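Cupin type-2 domain-containing protein (Streptococcus pyogenes, PDB 1YHF) is of unknown function but belongs to the cupin superfamily and has a small beta-barrel domain of the HP0902-like type. Local coordinates at residues A[62-67]-A[106-111]. Sequence-based numbering, arbitrary orientation.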
loop_
_atom_site.group_PDB
_atom_site.type_symbol
_atom_site.label_atom_id
_atom_site.label_comp_id
_atom_site.label_asym_id
_atom_site.label_seq_id
_atom_site.Cartn_x
_atom_site.Cartn_y
_atom_site.Cartn_z
ATOM N N ALA A 62 -5.158 4.260 7.195
ATOM C CA ALA A 62 -4.450 3.634 6.096
ATOM C C ALA A 62 -4.233 2.150 6.388
ATOM O O ALA A 62 -3.422 1.762 7.250
ATOM C CB ALA A 62 -3.107 4.359 5.870
HETATM N N MSE A 63 -4.961 1.302 5.681
HETATM C CA MSE A 63 -4.861 -0.121 5.952
HETATM C C MSE A 63 -3.837 -0.705 5.000
HETATM O O MSE A 63 -3.914 -0.487 3.793
HETATM C CB MSE A 63 -6.207 -0.810 5.788
HETATM C CG MSE A 63 -6.139 -2.289 6.045
HETATM SE SE MSE A 63 -7.882 -3.138 6.118
HETATM C CE MSE A 63 -8.495 -2.888 4.273
ATOM N N VAL A 64 -2.873 -1.423 5.573
ATOM C CA VAL A 64 -1.806 -2.041 4.809
ATOM C C VAL A 64 -1.957 -3.537 4.882
ATOM O O VAL A 64 -1.959 -4.102 5.981
ATOM C CB VAL A 64 -0.409 -1.669 5.378
ATOM C CG1 VAL A 64 0.701 -2.450 4.655
ATOM C CG2 VAL A 64 -0.170 -0.182 5.269
ATOM N N THR A 65 -2.055 -4.170 3.715
ATOM C CA THR A 65 -2.108 -5.618 3.629
ATOM C C THR A 65 -0.886 -6.085 2.831
ATOM O O THR A 65 -0.714 -5.691 1.675
ATOM C CB THR A 65 -3.466 -6.066 3.027
ATOM O OG1 THR A 65 -4.517 -5.833 3.993
ATOM C CG2 THR A 65 -3.457 -7.503 2.655
ATOM N N ILE A 66 -0.023 -6.871 3.484
ATOM C CA ILE A 66 1.215 -7.341 2.884
ATOM C C ILE A 66 0.927 -8.589 2.054
ATOM O O ILE A 66 0.394 -9.601 2.553
ATOM C CB ILE A 66 2.362 -7.528 3.945
ATOM C CG1 ILE A 66 2.691 -6.191 4.630
ATOM C CG2 ILE A 66 3.639 -8.151 3.330
ATOM C CD1 ILE A 66 3.243 -5.120 3.728
ATOM N N LEU A 67 1.251 -8.494 0.769
ATOM C CA LEU A 67 0.892 -9.529 -0.188
ATOM C C LEU A 67 2.011 -10.529 -0.425
ATOM O O LEU A 67 1.761 -11.657 -0.875
ATOM C CB LEU A 67 0.446 -8.900 -1.513
ATOM C CG LEU A 67 -0.652 -7.845 -1.471
ATOM C CD1 LEU A 67 -0.869 -7.289 -2.893
ATOM C CD2 LEU A 67 -1.946 -8.435 -0.875
HETATM N N MSE A 106 2.267 -4.810 -1.413
HETATM C CA MSE A 106 1.165 -4.491 -0.512
HETATM C C MSE A 106 -0.043 -3.876 -1.196
HETATM O O MSE A 106 0.072 -3.239 -2.253
HETATM C CB MSE A 106 1.625 -3.519 0.584
HETATM C CG MSE A 106 2.129 -2.197 0.082
HETATM SE SE MSE A 106 2.155 -0.898 1.583
HETATM C CE MSE A 106 3.220 0.424 0.758
ATOM N N LEU A 107 -1.206 -4.087 -0.588
ATOM C CA LEU A 107 -2.382 -3.336 -0.957
ATOM C C LEU A 107 -2.532 -2.273 0.134
ATOM O O LEU A 107 -2.501 -2.585 1.319
ATOM C CB LEU A 107 -3.628 -4.235 -1.023
ATOM C CG LEU A 107 -4.951 -3.486 -1.235
ATOM C CD1 LEU A 107 -5.051 -2.797 -2.621
ATOM C CD2 LEU A 107 -6.105 -4.456 -1.041
ATOM N N LEU A 108 -2.668 -1.025 -0.290
ATOM C CA LEU A 108 -2.814 0.106 0.601
ATOM C C LEU A 108 -4.163 0.781 0.358
ATOM O O LEU A 108 -4.440 1.266 -0.735
ATOM C CB LEU A 108 -1.637 1.084 0.395
ATOM C CG LEU A 108 -1.738 2.403 1.174
ATOM C CD1 LEU A 108 -1.542 2.143 2.670
ATOM C CD2 LEU A 108 -0.730 3.460 0.657
ATOM N N VAL A 109 -5.017 0.790 1.381
ATOM C CA VAL A 109 -6.326 1.382 1.276
ATOM C C VAL A 109 -6.369 2.536 2.298
ATOM O O VAL A 109 -6.269 2.322 3.506
ATOM C CB VAL A 109 -7.455 0.347 1.522
ATOM C CG1 VAL A 109 -8.809 1.024 1.474
ATOM C CG2 VAL A 109 -7.385 -0.791 0.474
ATOM N N VAL A 110 -6.470 3.759 1.794
ATOM C CA VAL A 110 -6.475 4.926 2.672
ATOM C C VAL A 110 -7.839 5.597 2.684
ATOM O O VAL A 110 -8.255 6.240 1.685
ATOM C CB VAL A 110 -5.362 5.966 2.301
ATOM C CG1 VAL A 110 -5.343 7.144 3.323
ATOM C CG2 VAL A 110 -3.990 5.297 2.189
ATOM N N VAL A 111 -8.505 5.498 3.840
ATOM C CA VAL A 111 -9.860 5.961 3.965
ATOM C C VAL A 111 -9.870 7.309 4.691
ATOM O O VAL A 111 -9.553 7.395 5.879
ATOM C CB VAL A 111 -10.784 4.897 4.618
ATOM C CG1 VAL A 111 -12.230 5.408 4.637
ATOM C CG2 VAL A 111 -10.693 3.538 3.825
HETATM O O HOH W 1 -5.214 -3.379 2.749
#
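Met63 and Val109 exchange two backbone hydrogen bonds, and Thr65 and Leu107 repeat the exchange two residues along, which makes antiparallel neighbours of 62-67 and 106-111 in one of the two sheets of the cupin beta-barrel. The shortest of the four runs from Met63 N to Val109 O, 2.7 Å. Leu107 O takes a further bond: besides Thr65 N it accepts one from a water at 3.2 Å, and that water is also hydrogen-bonded to Thr65 OG1, which also hydrogen-bonds Thr87 OG1 on the neighbouring strand 87-90.

On the face carrying Ala62, Val64 and Ile66 the contacts are apolar, and Val64 and Ile66 touch Ile73 and Ala71, respectively, of the second sheet. Here Val64 sends its two methyls to different partners: CG1 reaches SE of selenomethionine Met106 at 3.7 Å, and CG2 meets Leu108 CD1, also at 3.7 Å. With chi1 at 61°, CG of Met106 lies between the residue's own N and carbonyl carbon, and the chain then runs extended to SE beside Val64. Ile66 CD1 touches CB at the root of that chain, 3.9 Å away. At the far end, the methyl of Ala62 sits 3.9 Å from Val110 CG2.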